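Local coordinates for putative hemin transport system, substrate-binding protein (Burkholderia cenocepacia J2315, PDB 5GIZ), which binds heme in the bacterial periplasm and probably passes it on to the inner-membrane importer of a heme-acquisition system, at residues L15-F20 against F251-P256; E97-E102 against R169-A174; P150-V155 against A174-A179; A245-G250 against L255-T260. All blocks are in the same frame, centred on the assembly; numbering follows the deposited sequence.

Interaction 1 (L15-F20 against F251-P256)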
loop_
_atom_site.group_PDB
_atom_site.type_symbol
_atom_site.label_atom_id
_atom_site.label_comp_id
_atom_site.label_asym_id
_atom_site.label_seq_id
_atom_site.Cartn_x
_atom_site.Cartn_y
_atom_site.Cartn_z
ATOM N N LEU A 15 4.016 1.444 7.645
ATOM C CA LEU A 15 4.792 1.467 8.852
ATOM C C LEU A 15 4.092 2.212 9.947
ATOM O O LEU A 15 4.103 1.815 11.127
ATOM C CB LEU A 15 6.223 2.026 8.605
ATOM C CG LEU A 15 7.161 1.146 7.827
ATOM C CD1 LEU A 15 8.531 1.823 7.870
ATOM C CD2 LEU A 15 7.282 -0.251 8.397
ATOM N N ALA A 16 3.440 3.342 9.604
ATOM C CA ALA A 16 2.701 4.060 10.591
ATOM C C ALA A 16 1.516 3.232 11.091
ATOM O O ALA A 16 1.238 3.195 12.286
ATOM C CB ALA A 16 2.223 5.409 10.064
ATOM N N GLU A 17 0.815 2.573 10.173
ATOM C CA GLU A 17 -0.253 1.679 10.578
ATOM C C GLU A 17 0.254 0.618 11.530
ATOM O O GLU A 17 -0.437 0.289 12.515
ATOM C CB GLU A 17 -0.894 1.011 9.375
ATOM C CG GLU A 17 -1.730 1.951 8.501
ATOM C CD GLU A 17 -2.631 1.222 7.548
ATOM O OE1 GLU A 17 -3.226 0.190 7.923
ATOM O OE2 GLU A 17 -2.777 1.642 6.381
ATOM N N THR A 18 1.415 0.049 11.213
ATOM C CA THR A 18 1.966 -0.981 12.072
ATOM C C THR A 18 2.251 -0.443 13.464
ATOM O O THR A 18 1.829 -1.014 14.472
ATOM C CB THR A 18 3.230 -1.525 11.419
ATOM O OG1 THR A 18 2.942 -2.099 10.126
ATOM C CG2 THR A 18 3.908 -2.606 12.277
ATOM N N ALA A 19 2.911 0.705 13.513
ATOM C CA ALA A 19 3.177 1.306 14.803
ATOM C C ALA A 19 1.926 1.565 15.598
ATOM O O ALA A 19 1.829 1.226 16.783
ATOM C CB ALA A 19 3.974 2.573 14.651
ATOM N N PHE A 20 0.924 2.178 14.977
ATOM C CA PHE A 20 -0.273 2.474 15.728
ATOM C C PHE A 20 -0.972 1.203 16.148
ATOM O O PHE A 20 -1.551 1.192 17.212
ATOM C CB PHE A 20 -1.203 3.467 14.989
ATOM C CG PHE A 20 -0.740 4.899 15.063
ATOM C CD1 PHE A 20 -0.732 5.585 16.241
ATOM C CD2 PHE A 20 -0.232 5.509 13.957
ATOM C CE1 PHE A 20 -0.254 6.898 16.304
ATOM C CE2 PHE A 20 0.178 6.827 13.992
ATOM C CZ PHE A 20 0.232 7.497 15.165
ATOM N N PHE A 251 0.379 -2.787 1.919
ATOM C CA PHE A 251 1.080 -3.945 2.523
ATOM C C PHE A 251 1.389 -3.690 3.993
ATOM O O PHE A 251 2.550 -3.667 4.417
ATOM C CB PHE A 251 2.317 -4.341 1.666
ATOM C CG PHE A 251 1.942 -5.260 0.603
ATOM C CD1 PHE A 251 1.467 -4.782 -0.604
ATOM C CD2 PHE A 251 1.878 -6.625 0.842
ATOM C CE1 PHE A 251 1.034 -5.627 -1.580
ATOM C CE2 PHE A 251 1.383 -7.490 -0.123
ATOM C CZ PHE A 251 0.950 -6.993 -1.323
ATOM N N GLY A 252 0.340 -3.459 4.765
ATOM C CA GLY A 252 0.418 -3.303 6.183
ATOM C C GLY A 252 -0.501 -4.222 6.980
ATOM O O GLY A 252 -0.971 -5.256 6.467
ATOM N N PRO A 253 -0.781 -3.873 8.241
ATOM C CA PRO A 253 -1.506 -4.801 9.098
ATOM C C PRO A 253 -2.930 -5.073 8.663
ATOM O O PRO A 253 -3.586 -5.935 9.213
ATOM C CB PRO A 253 -1.409 -4.177 10.497
ATOM C CG PRO A 253 -1.113 -2.754 10.228
ATOM C CD PRO A 253 -0.334 -2.674 8.972
ATOM N N ARG A 254 -3.458 -4.276 7.734
ATOM C CA ARG A 254 -4.803 -4.539 7.184
ATOM C C ARG A 254 -4.813 -5.403 5.959
ATOM O O ARG A 254 -5.835 -5.577 5.315
ATOM C CB ARG A 254 -5.536 -3.213 6.864
ATOM C CG ARG A 254 -5.850 -2.344 8.069
ATOM C CD ARG A 254 -6.650 -1.081 7.713
ATOM N NE ARG A 254 -5.874 -0.161 6.909
ATOM C CZ ARG A 254 -6.387 0.843 6.158
ATOM N NH1 ARG A 254 -7.703 0.975 6.014
ATOM N NH2 ARG A 254 -5.584 1.663 5.503
ATOM N N LEU A 255 -3.665 -6.012 5.650
ATOM C CA LEU A 255 -3.576 -6.822 4.436
ATOM C C LEU A 255 -4.737 -7.852 4.329
ATOM O O LEU A 255 -5.323 -8.000 3.289
ATOM C CB LEU A 255 -2.216 -7.527 4.319
ATOM C CG LEU A 255 -2.039 -8.324 3.030
ATOM C CD1 LEU A 255 -1.926 -7.493 1.780
ATOM C CD2 LEU A 255 -0.814 -9.206 3.149
ATOM N N PRO A 256 -5.041 -8.598 5.394
ATOM C CA PRO A 256 -6.106 -9.603 5.291
ATOM C C PRO A 256 -7.452 -8.986 4.912
ATOM O O PRO A 256 -8.126 -9.512 4.021
ATOM C CB PRO A 256 -6.126 -10.232 6.665
ATOM C CG PRO A 256 -4.715 -10.035 7.170
ATOM C CD PRO A 256 -4.390 -8.631 6.721
HETATM O O HOH W 1 -2.415 -1.945 6.486
#
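Both partners of the Glu17–Arg254 salt bridge start with CG anti to their own carbonyl carbon (chi1 -70° in Glu17); Glu17 then runs extended, while Arg254 bends at chi3 and crosses it at about a right angle, its NE/NH2 side turned to the carboxylate. In this class III periplasmic binding protein fold, two lobes joined by a long helix, the pair ties helix 13-23 of the N-terminal lobe to the Gly252–Leu255 type I turn that leads into helix 255-269. The grip is side-on and twofold: Arg254 NE reaches Glu17 OE1 at 2.9 Å, and Arg254 NH2 reaches Glu17 OE2 at 2.9 Å. The fit is not coplanar, since the two flat groups stand 54° apart; OE1 is met on its syn side but 33° out of the carboxylate plane, and OE2 from above that plane. Tyr41 makes a cation-pi contact with the same arginine and also touches Glu17. Pro253 sets CD and CG against the helix, its CD 3.7 Å from Glu17 CB and 3.5 Å from Thr18 OG1. That hydroxyl is hydrogen-bonded to Ala14 O one turn back, so it meets the proline by packing alone. Gly13, which binds heme in a complex of this protein, lies about 5 Å from the Glu17 side chain. A water completes the join, donating to Glu17 OE1 at 2.7 Å and accepting from Arg254 N at 2.8 Å.

Interaction 2 (E97-E102 against R169-A174)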
loop_
_atom_site.group_PDB
_atom_site.type_symbol
_atom_site.label_atom_id
_atom_site.label_comp_id
_atom_site.label_asym_id
_atom_site.label_seq_id
_atom_site.Cartn_x
_atom_site.Cartn_y
_atom_site.Cartn_z
ATOM N N GLU A 97 10.520 -4.012 1.401
ATOM C CA GLU A 97 9.210 -4.152 0.807
ATOM C C GLU A 97 9.326 -5.194 -0.309
ATOM O O GLU A 97 10.040 -4.970 -1.310
ATOM C CB GLU A 97 8.713 -2.848 0.216
ATOM C CG GLU A 97 7.367 -3.065 -0.431
ATOM C CD GLU A 97 6.324 -3.531 0.577
ATOM O OE1 GLU A 97 5.833 -2.628 1.305
ATOM O OE2 GLU A 97 5.967 -4.734 0.627
ATOM N N ARG A 98 8.666 -6.325 -0.109
ATOM C CA ARG A 98 8.643 -7.362 -1.117
ATOM C C ARG A 98 7.246 -7.686 -1.660
ATOM O O ARG A 98 7.048 -8.615 -2.463
ATOM C CB ARG A 98 9.257 -8.582 -0.521
ATOM C CG ARG A 98 10.547 -8.216 0.227
ATOM C CD ARG A 98 11.477 -9.333 0.178
ATOM N NE ARG A 98 12.753 -9.049 0.853
ATOM C CZ ARG A 98 13.930 -8.960 0.261
ATOM N NH1 ARG A 98 14.073 -9.125 -1.045
ATOM N NH2 ARG A 98 14.994 -8.757 1.011
ATOM N N HIS A 99 6.283 -6.901 -1.237
ATOM C CA HIS A 99 4.893 -7.103 -1.717
ATOM C C HIS A 99 4.362 -8.499 -1.529
ATOM O O HIS A 99 3.773 -9.081 -2.418
ATOM C CB HIS A 99 4.764 -6.721 -3.190
ATOM C CG HIS A 99 5.193 -5.332 -3.473
ATOM N ND1 HIS A 99 6.078 -5.015 -4.478
ATOM C CD2 HIS A 99 4.865 -4.168 -2.873
ATOM C CE1 HIS A 99 6.286 -3.716 -4.468
ATOM N NE2 HIS A 99 5.566 -3.178 -3.507
ATOM N N ASP A 100 4.571 -9.030 -0.348
ATOM C CA ASP A 100 3.982 -10.268 0.038
ATOM C C ASP A 100 3.666 -10.284 1.536
ATOM O O ASP A 100 4.023 -9.371 2.310
ATOM C CB ASP A 100 4.840 -11.475 -0.455
ATOM C CG ASP A 100 6.189 -11.650 0.231
ATOM O OD1 ASP A 100 6.454 -11.072 1.298
ATOM O OD2 ASP A 100 7.003 -12.393 -0.381
ATOM N N VAL A 101 2.922 -11.300 1.945
ATOM C CA VAL A 101 2.481 -11.389 3.305
ATOM C C VAL A 101 3.676 -11.534 4.241
ATOM O O VAL A 101 3.700 -10.907 5.305
ATOM C CB VAL A 101 1.404 -12.475 3.589
ATOM C CG1 VAL A 101 1.950 -13.820 3.283
ATOM C CG2 VAL A 101 0.885 -12.395 5.033
ATOM N N GLU A 102 4.720 -12.263 3.842
ATOM C CA GLU A 102 5.858 -12.364 4.766
ATOM C C GLU A 102 6.500 -11.020 5.030
ATOM O O GLU A 102 6.991 -10.755 6.149
ATOM C CB GLU A 102 6.908 -13.332 4.243
ATOM C CG GLU A 102 7.926 -13.685 5.316
ATOM C CD GLU A 102 7.207 -14.457 6.409
ATOM O OE1 GLU A 102 6.745 -15.584 6.141
ATOM O OE2 GLU A 102 7.039 -13.852 7.470
ATOM N N ARG A 169 6.193 -7.318 -10.037
ATOM C CA ARG A 169 7.022 -6.719 -8.970
ATOM C C ARG A 169 6.383 -5.455 -8.447
ATOM O O ARG A 169 7.066 -4.535 -7.973
ATOM C CB ARG A 169 8.439 -6.406 -9.431
ATOM C CG ARG A 169 9.247 -7.625 -9.829
ATOM C CD ARG A 169 10.653 -7.100 -10.037
ATOM N NE ARG A 169 11.623 -8.088 -10.502
ATOM C CZ ARG A 169 12.722 -8.432 -9.836
ATOM N NH1 ARG A 169 13.019 -7.891 -8.651
ATOM N NH2 ARG A 169 13.531 -9.329 -10.366
ATOM N N THR A 170 5.047 -5.419 -8.480
ATOM C CA THR A 170 4.292 -4.281 -7.929
ATOM C C THR A 170 3.350 -4.769 -6.812
ATOM O O THR A 170 2.911 -5.935 -6.757
ATOM C CB THR A 170 3.451 -3.537 -8.961
ATOM O OG1 THR A 170 2.500 -4.457 -9.527
ATOM C CG2 THR A 170 4.295 -2.953 -10.028
ATOM N N ALA A 171 2.944 -3.812 -5.962
ATOM C CA ALA A 171 1.945 -4.084 -4.934
ATOM C C ALA A 171 0.652 -4.541 -5.599
ATOM O O ALA A 171 0.005 -5.466 -5.144
ATOM C CB ALA A 171 1.683 -2.814 -4.102
ATOM N N ALA A 172 0.234 -3.823 -6.650
ATOM C CA ALA A 172 -1.003 -4.151 -7.328
ATOM C C ALA A 172 -1.016 -5.578 -7.902
ATOM O O ALA A 172 -2.004 -6.286 -7.781
ATOM C CB ALA A 172 -1.271 -3.145 -8.446
ATOM N N ASP A 173 0.078 -5.989 -8.542
ATOM C CA ASP A 173 0.188 -7.350 -9.080
ATOM C C ASP A 173 -0.047 -8.388 -7.953
ATOM O O ASP A 173 -0.791 -9.335 -8.085
ATOM C CB ASP A 173 1.572 -7.555 -9.700
ATOM C CG ASP A 173 1.713 -8.892 -10.355
ATOM O OD1 ASP A 173 1.334 -9.021 -11.533
ATOM O OD2 ASP A 173 2.204 -9.807 -9.661
ATOM N N ALA A 174 0.594 -8.166 -6.814
ATOM C CA ALA A 174 0.472 -9.070 -5.691
ATOM C C ALA A 174 -0.955 -9.097 -5.149
ATOM O O ALA A 174 -1.510 -10.134 -4.863
ATOM C CB ALA A 174 1.441 -8.680 -4.589
#
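The imidazole of His99 lies flat over the start of helix 171-178, one face laid on the peptide that joins Thr170 to Ala171. Ala171 N sits 3.5 Å above the ring plane and over its centre, whereas Thr170 C is displaced toward the rim. With CG anti to the carbonyl carbon (chi1 -56°), the ring reaches across to the other segment. Its CD2 edge passes over Ala171, 3.6 Å from CA and 3.7 Å from CB, while at the other side of the ring ND1 comes 3.6 Å from Thr170 C. Beside the base of the ring, Ala174 turns its methyl to the histidine backbone, with Ala174 CB 3.2 Å from His99 O, and this methyl also meets His99 CB.

Each side of the contact is braced locally. Glu97 folds back so that OE2 accepts from His99 N at 2.9 Å through its anti lone pair, and its OE1 forms a salt bridge with Lys107. Thr170 N-caps the helix opposite, OG1 accepting from Asp173 N at 3.0 Å, and the same hydroxyl bonds Gly167 O. Phe251 packs against Glu97, Ala171 and Ala174.

The contact thus spans the cleft between the lobes, where Ala171 and Ala172 bind heme in other structures of this protein. Its chemistry is that of a flat ring on a peptide plane and the Ala171 methyl: the histidine and the helix start meet by van der Waals packing, and the polar tie between this loop and the helix lies at the helix's other end, Val101 N to Tyr178 OH.

Interaction 3 (P150-V155 against A174-A179). With SO4 (sulfate ion), chain D; SO4 (sulfate ion), chain C.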
loop_
_atom_site.group_PDB
_atom_site.type_symbol
_atom_site.label_atom_id
_atom_site.label_comp_id
_atom_site.label_asym_id
_atom_site.label_seq_id
_atom_site.Cartn_x
_atom_site.Cartn_y
_atom_site.Cartn_z
ATOM N N PRO A 150 -9.946 -14.147 -13.140
ATOM C CA PRO A 150 -10.199 -13.113 -14.121
ATOM C C PRO A 150 -8.987 -12.159 -14.319
ATOM O O PRO A 150 -8.158 -11.981 -13.416
ATOM C CB PRO A 150 -11.414 -12.388 -13.513
ATOM C CG PRO A 150 -11.228 -12.548 -12.049
ATOM C CD PRO A 150 -10.728 -13.952 -11.900
ATOM N N ARG A 151 -8.953 -11.490 -15.476
ATOM C CA ARG A 151 -7.854 -10.577 -15.791
ATOM C C ARG A 151 -8.173 -9.190 -15.296
ATOM O O ARG A 151 -9.203 -8.635 -15.640
ATOM C CB ARG A 151 -7.592 -10.559 -17.290
ATOM C CG ARG A 151 -7.310 -11.935 -17.899
ATOM C CD ARG A 151 -7.041 -11.826 -19.398
ATOM N NE ARG A 151 -5.748 -11.221 -19.649
ATOM C CZ ARG A 151 -4.587 -11.843 -19.631
ATOM N NH1 ARG A 151 -4.495 -13.130 -19.302
ATOM N NH2 ARG A 151 -3.467 -11.137 -19.838
ATOM N N VAL A 152 -7.303 -8.629 -14.464
ATOM C CA VAL A 152 -7.528 -7.325 -13.863
ATOM C C VAL A 152 -6.395 -6.396 -14.253
ATOM O O VAL A 152 -5.232 -6.739 -14.054
ATOM C CB VAL A 152 -7.580 -7.430 -12.325
ATOM C CG1 VAL A 152 -7.768 -6.047 -11.707
ATOM C CG2 VAL A 152 -8.699 -8.387 -11.903
ATOM N N LEU A 153 -6.742 -5.204 -14.763
ATOM C CA LEU A 153 -5.802 -4.126 -15.093
ATOM C C LEU A 153 -5.837 -3.156 -13.938
ATOM O O LEU A 153 -6.915 -2.668 -13.629
ATOM C CB LEU A 153 -6.327 -3.412 -16.313
ATOM C CG LEU A 153 -5.522 -2.178 -16.732
ATOM C CD1 LEU A 153 -4.163 -2.574 -17.227
ATOM C CD2 LEU A 153 -6.311 -1.372 -17.773
ATOM N N PHE A 154 -4.673 -2.864 -13.365
ATOM C CA PHE A 154 -4.519 -1.809 -12.375
ATOM C C PHE A 154 -3.942 -0.544 -12.963
ATOM O O PHE A 154 -2.843 -0.548 -13.458
ATOM C CB PHE A 154 -3.664 -2.228 -11.144
ATOM C CG PHE A 154 -3.576 -1.124 -10.122
ATOM C CD1 PHE A 154 -4.653 -0.816 -9.362
ATOM C CD2 PHE A 154 -2.459 -0.320 -10.027
ATOM C CE1 PHE A 154 -4.650 0.235 -8.459
ATOM C CE2 PHE A 154 -2.460 0.735 -9.110
ATOM C CZ PHE A 154 -3.542 1.013 -8.370
ATOM N N VAL A 155 -4.736 0.497 -12.911
ATOM C CA VAL A 155 -4.339 1.843 -13.278
ATOM C C VAL A 155 -3.923 2.608 -12.029
ATOM O O VAL A 155 -4.758 2.846 -11.144
ATOM C CB VAL A 155 -5.523 2.584 -13.904
ATOM C CG1 VAL A 155 -5.159 4.058 -14.171
ATOM C CG2 VAL A 155 -5.955 1.859 -15.193
ATOM N N ALA A 174 0.594 -8.166 -6.814
ATOM C CA ALA A 174 0.472 -9.070 -5.691
ATOM C C ALA A 174 -0.955 -9.097 -5.149
ATOM O O ALA A 174 -1.510 -10.134 -4.863
ATOM C CB ALA A 174 1.441 -8.680 -4.589
ATOM N N MET A 175 -1.572 -7.930 -5.061
ATOM C CA MET A 175 -2.931 -7.871 -4.524
ATOM C C MET A 175 -3.972 -8.556 -5.421
ATOM O O MET A 175 -4.827 -9.322 -4.956
ATOM C CB MET A 175 -3.374 -6.455 -4.239
ATOM C CG MET A 175 -2.606 -5.794 -3.124
ATOM S SD MET A 175 -2.815 -6.574 -1.514
ATOM C CE MET A 175 -4.551 -6.240 -1.170
ATOM N N ILE A 176 -3.798 -8.361 -6.709
ATOM C CA ILE A 176 -4.667 -8.976 -7.715
ATOM C C ILE A 176 -4.555 -10.499 -7.583
ATOM O O ILE A 176 -5.560 -11.205 -7.523
ATOM C CB ILE A 176 -4.254 -8.522 -9.090
ATOM C CG1 ILE A 176 -4.741 -7.076 -9.326
ATOM C CG2 ILE A 176 -4.810 -9.433 -10.167
ATOM C CD1 ILE A 176 -4.100 -6.432 -10.506
ATOM N N ARG A 177 -3.323 -11.022 -7.475
ATOM C CA ARG A 177 -3.162 -12.451 -7.283
ATOM C C ARG A 177 -3.642 -12.965 -5.936
ATOM O O ARG A 177 -4.286 -14.038 -5.877
ATOM C CB ARG A 177 -1.715 -12.842 -7.457
ATOM C CG ARG A 177 -1.308 -12.766 -8.923
ATOM C CD ARG A 177 0.159 -13.194 -9.123
ATOM N NE ARG A 177 1.084 -12.191 -8.629
ATOM C CZ ARG A 177 1.960 -12.333 -7.641
ATOM N NH1 ARG A 177 2.111 -13.501 -7.018
ATOM N NH2 ARG A 177 2.723 -11.290 -7.309
ATOM N N TYR A 178 -3.461 -12.217 -4.847
ATOM C CA TYR A 178 -4.009 -12.657 -3.573
ATOM C C TYR A 178 -5.550 -12.753 -3.564
ATOM O O TYR A 178 -6.134 -13.553 -2.842
ATOM C CB TYR A 178 -3.563 -11.739 -2.433
ATOM C CG TYR A 178 -2.131 -11.932 -1.979
ATOM C CD1 TYR A 178 -1.612 -13.219 -1.757
ATOM C CD2 TYR A 178 -1.317 -10.838 -1.677
ATOM C CE1 TYR A 178 -0.337 -13.399 -1.261
ATOM C CE2 TYR A 178 -0.054 -11.018 -1.193
ATOM C CZ TYR A 178 0.441 -12.295 -0.965
ATOM O OH TYR A 178 1.756 -12.495 -0.479
ATOM N N ALA A 179 -6.180 -11.892 -4.358
ATOM C CA ALA A 179 -7.617 -11.888 -4.447
ATOM C C ALA A 179 -8.159 -12.923 -5.423
ATOM O O ALA A 179 -9.376 -12.890 -5.675
ATOM C CB ALA A 179 -8.125 -10.512 -4.791
HETATM S S SO4 D . -0.947 -14.090 -20.018
HETATM O O1 SO4 D . -1.573 -14.285 -18.695
HETATM O O2 SO4 D . 0.460 -14.476 -19.878
HETATM O O3 SO4 D . -1.662 -14.914 -21.012
HETATM O O4 SO4 D . -1.034 -12.668 -20.410
HETATM S S SO4 C . 2.903 -15.562 -1.348
HETATM O O1 SO4 C . 2.753 -14.824 -0.143
HETATM O O2 SO4 C . 4.065 -16.505 -1.308
HETATM O O3 SO4 C . 1.674 -16.284 -1.702
HETATM O O4 SO4 C . 3.190 -14.766 -2.499
#
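Val152 and Ile176 join the helix-facing side of strand 151-159 to helix 171-178 in the C-terminal lobe, a mixed sheet flanked by helices as in other class III periplasmic binding proteins. Their side chains meet by apolar packing, with Val152 O as an added polar neighbour. Ile176 points at the strand and uses its long branch: CG1 stands anti to the carbonyl carbon (chi1 -76°) and the chain runs on extended, carrying CD1 over the valine. There Ile176 CD1 lies 3.9 Å from Val152 CG1 and 3.7 Å from Val152 O, while the short branch, CG2, is 4.0 Å from Val152 CB. Farther along the strand the same CD1 methyl touches Phe154 CB at 4.3 Å; the phenyl ring itself turns off toward Ala172 and Tyr191, both heme-binding residues in complexes of this protein. Leu208 of the adjacent strand 206-210 packs against both Val152 and Phe154, continuing the hydrophobic layer.

Backbone bonding holds the strand side: Val152 pairs with Arg182 and Ala184, and Arg151 with Asp205 and Val206, so 150-155 is fixed between two neighbouring strands.

Polar groups lie away from this interface and meet sulfate ions, probably from the crystallisation liquor. Arg151 points off the far side of the strand and presents its guanidinium edge to the chain D sulfate, with NH1 and NH2 each bonding a different oxygen; NE and NH2 are also held by Ala202 O and Ala184 O. Tyr178, at the end of the helix, accepts from Val101 N and packs edge-to-face with Trp132, while its OH donates to O1 of the chain C sulfate at 2.6 Å.

Interaction 4 (A245-G250 against L255-T260)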
loop_
_atom_site.group_PDB
_atom_site.type_symbol
_atom_site.label_atom_id
_atom_site.label_comp_id
_atom_site.label_asym_id
_atom_site.label_seq_id
_atom_site.Cartn_x
_atom_site.Cartn_y
_atom_site.Cartn_z
ATOM N N ALA A 245 -6.095 4.041 -2.056
ATOM C CA ALA A 245 -4.771 3.594 -2.435
ATOM C C ALA A 245 -3.986 3.002 -1.252
ATOM O O ALA A 245 -3.338 1.962 -1.416
ATOM C CB ALA A 245 -3.957 4.756 -2.980
ATOM N N LEU A 246 -3.957 3.664 -0.106
ATOM C CA LEU A 246 -3.185 3.152 1.013
ATOM C C LEU A 246 -3.693 1.789 1.488
ATOM O O LEU A 246 -2.923 0.862 1.705
ATOM C CB LEU A 246 -3.136 4.128 2.163
ATOM C CG LEU A 246 -2.456 3.624 3.457
ATOM C CD1 LEU A 246 -1.002 3.328 3.212
ATOM C CD2 LEU A 246 -2.630 4.698 4.518
ATOM N N PHE A 247 -4.994 1.657 1.566
ATOM C CA PHE A 247 -5.622 0.421 1.989
ATOM C C PHE A 247 -5.320 -0.676 0.979
ATOM O O PHE A 247 -4.932 -1.778 1.349
ATOM C CB PHE A 247 -7.137 0.679 2.088
ATOM C CG PHE A 247 -7.991 -0.491 2.503
ATOM C CD1 PHE A 247 -7.584 -1.414 3.428
ATOM C CD2 PHE A 247 -9.265 -0.550 2.071
ATOM C CE1 PHE A 247 -8.408 -2.415 3.855
ATOM C CE2 PHE A 247 -10.098 -1.583 2.484
ATOM C CZ PHE A 247 -9.612 -2.558 3.334
ATOM N N LEU A 248 -5.499 -0.389 -0.304
ATOM C CA LEU A 248 -5.284 -1.410 -1.337
ATOM C C LEU A 248 -3.819 -1.830 -1.421
ATOM O O LEU A 248 -3.495 -3.037 -1.488
ATOM C CB LEU A 248 -5.747 -0.845 -2.694
ATOM C CG LEU A 248 -5.519 -1.719 -3.920
ATOM C CD1 LEU A 248 -6.202 -3.063 -3.847
ATOM C CD2 LEU A 248 -5.927 -0.946 -5.178
ATOM N N LEU A 249 -2.901 -0.858 -1.467
ATOM C CA LEU A 249 -1.520 -1.101 -1.924
ATOM C C LEU A 249 -0.486 -1.088 -0.815
ATOM O O LEU A 249 0.688 -1.386 -1.091
ATOM C CB LEU A 249 -1.121 -0.057 -2.958
ATOM C CG LEU A 249 -1.976 0.030 -4.230
ATOM C CD1 LEU A 249 -1.636 1.301 -5.002
ATOM C CD2 LEU A 249 -1.844 -1.233 -5.063
ATOM N N GLY A 250 -0.872 -0.715 0.405
ATOM C CA GLY A 250 0.109 -0.407 1.434
ATOM C C GLY A 250 0.923 -1.567 1.975
ATOM O O GLY A 250 2.047 -1.325 2.475
ATOM N N LEU A 255 -3.665 -6.012 5.650
ATOM C CA LEU A 255 -3.576 -6.822 4.436
ATOM C C LEU A 255 -4.737 -7.852 4.329
ATOM O O LEU A 255 -5.323 -8.000 3.289
ATOM C CB LEU A 255 -2.216 -7.527 4.319
ATOM C CG LEU A 255 -2.039 -8.324 3.030
ATOM C CD1 LEU A 255 -1.926 -7.493 1.780
ATOM C CD2 LEU A 255 -0.814 -9.206 3.149
ATOM N N PRO A 256 -5.041 -8.598 5.394
ATOM C CA PRO A 256 -6.106 -9.603 5.291
ATOM C C PRO A 256 -7.452 -8.986 4.912
ATOM O O PRO A 256 -8.126 -9.512 4.021
ATOM C CB PRO A 256 -6.126 -10.232 6.665
ATOM C CG PRO A 256 -4.715 -10.035 7.170
ATOM C CD PRO A 256 -4.390 -8.631 6.721
ATOM N N LEU A 257 -7.773 -7.846 5.493
ATOM C CA LEU A 257 -9.013 -7.143 5.135
ATOM C C LEU A 257 -8.965 -6.563 3.767
ATOM O O LEU A 257 -9.950 -6.607 3.038
ATOM C CB LEU A 257 -9.298 -6.046 6.156
ATOM C CG LEU A 257 -10.607 -5.273 5.976
ATOM C CD1 LEU A 257 -11.817 -6.162 6.106
ATOM C CD2 LEU A 257 -10.586 -4.121 6.966
ATOM N N ALA A 258 -7.818 -6.014 3.378
ATOM C CA ALA A 258 -7.658 -5.494 2.039
ATOM C C ALA A 258 -7.847 -6.564 0.953
ATOM O O ALA A 258 -8.514 -6.333 -0.051
ATOM C CB ALA A 258 -6.304 -4.846 1.880
ATOM N N VAL A 259 -7.229 -7.724 1.148
ATOM C CA VAL A 259 -7.407 -8.835 0.222
ATOM C C VAL A 259 -8.886 -9.329 0.238
ATOM O O VAL A 259 -9.455 -9.517 -0.817
ATOM C CB VAL A 259 -6.427 -9.950 0.554
ATOM C CG1 VAL A 259 -6.758 -11.232 -0.214
ATOM C CG2 VAL A 259 -5.002 -9.544 0.227
ATOM N N THR A 260 -9.519 -9.456 1.399
ATOM C CA THR A 260 -10.907 -9.857 1.450
ATOM C C THR A 260 -11.771 -8.841 0.704
ATOM O O THR A 260 -12.708 -9.210 -0.016
ATOM C CB THR A 260 -11.344 -9.961 2.918
ATOM O OG1 THR A 260 -10.514 -10.928 3.555
ATOM C CG2 THR A 260 -12.772 -10.415 3.036
#
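Phe247 pushes its ring against the first turns of helix 255-269, where Ala258 and Leu257 receive it. The ring's outer carbons do the touching: Phe247 CE1 lies 3.7 Å from Ala258 CA and 3.8 Å from Ala258 CB, an oblique approach, and Leu257 CG meets the ring edge, near its plane, 3.9 Å from Phe247 CZ. The Phe247 carbonyl also meets the alanine side chain, with Phe247 O 3.4 Å from Ala258 CB, consistent with a close approach of helices 245-249 and 255-269. Phe247 reaches this far because CG stands anti to the backbone N (chi1 179°), throwing the ring out toward the second helix; Leu257 takes the same kind of first torsion and brings its CG to the ring's end.

In the next shell, Arg254 touches the phenylalanine as well, and Asp244 OD2 accepts from Phe247 N at the start of its helix. Met175 of helix 171-178 packs on Ala258, and on Leu255 and Val259 beside it. Along helix 255-269, Pro256 O takes two donors from opposite faces of its plane: Thr260 OG1 at 2.8 Å and Thr260 N at 3.0 Å.

These are two consecutive helices joined through the loop that contains Phe251 to Arg254. The contact rests on the van der Waals fit of the ring against Ala258 and the Leu257 branch point, not on directional bonds.

How the interactions relate
Interaction 3 is the fully buried contact, strand against helix within one lobe, and is apolar between side chains; interactions 1, 2 and 4 are partly buried and lie nearer the centre of the chain. Only interaction 1 crosses with charge, a salt bridge and a water, whereas interaction 2 lays a ring on a peptide and interaction 4 a ring on aliphatic groups. Interactions 2 and 3 share Ala174 and helix 171-178, joined further by Val101 N and Tyr178 OH. Interactions 1 and 4 share Leu255 and Pro256, with Arg254 packed on Phe247. Phe251 and Met175 link these two groups: Phe251 packs on His99, Ala174 and Met175, and Met175 on Leu248, Leu255 and Val259.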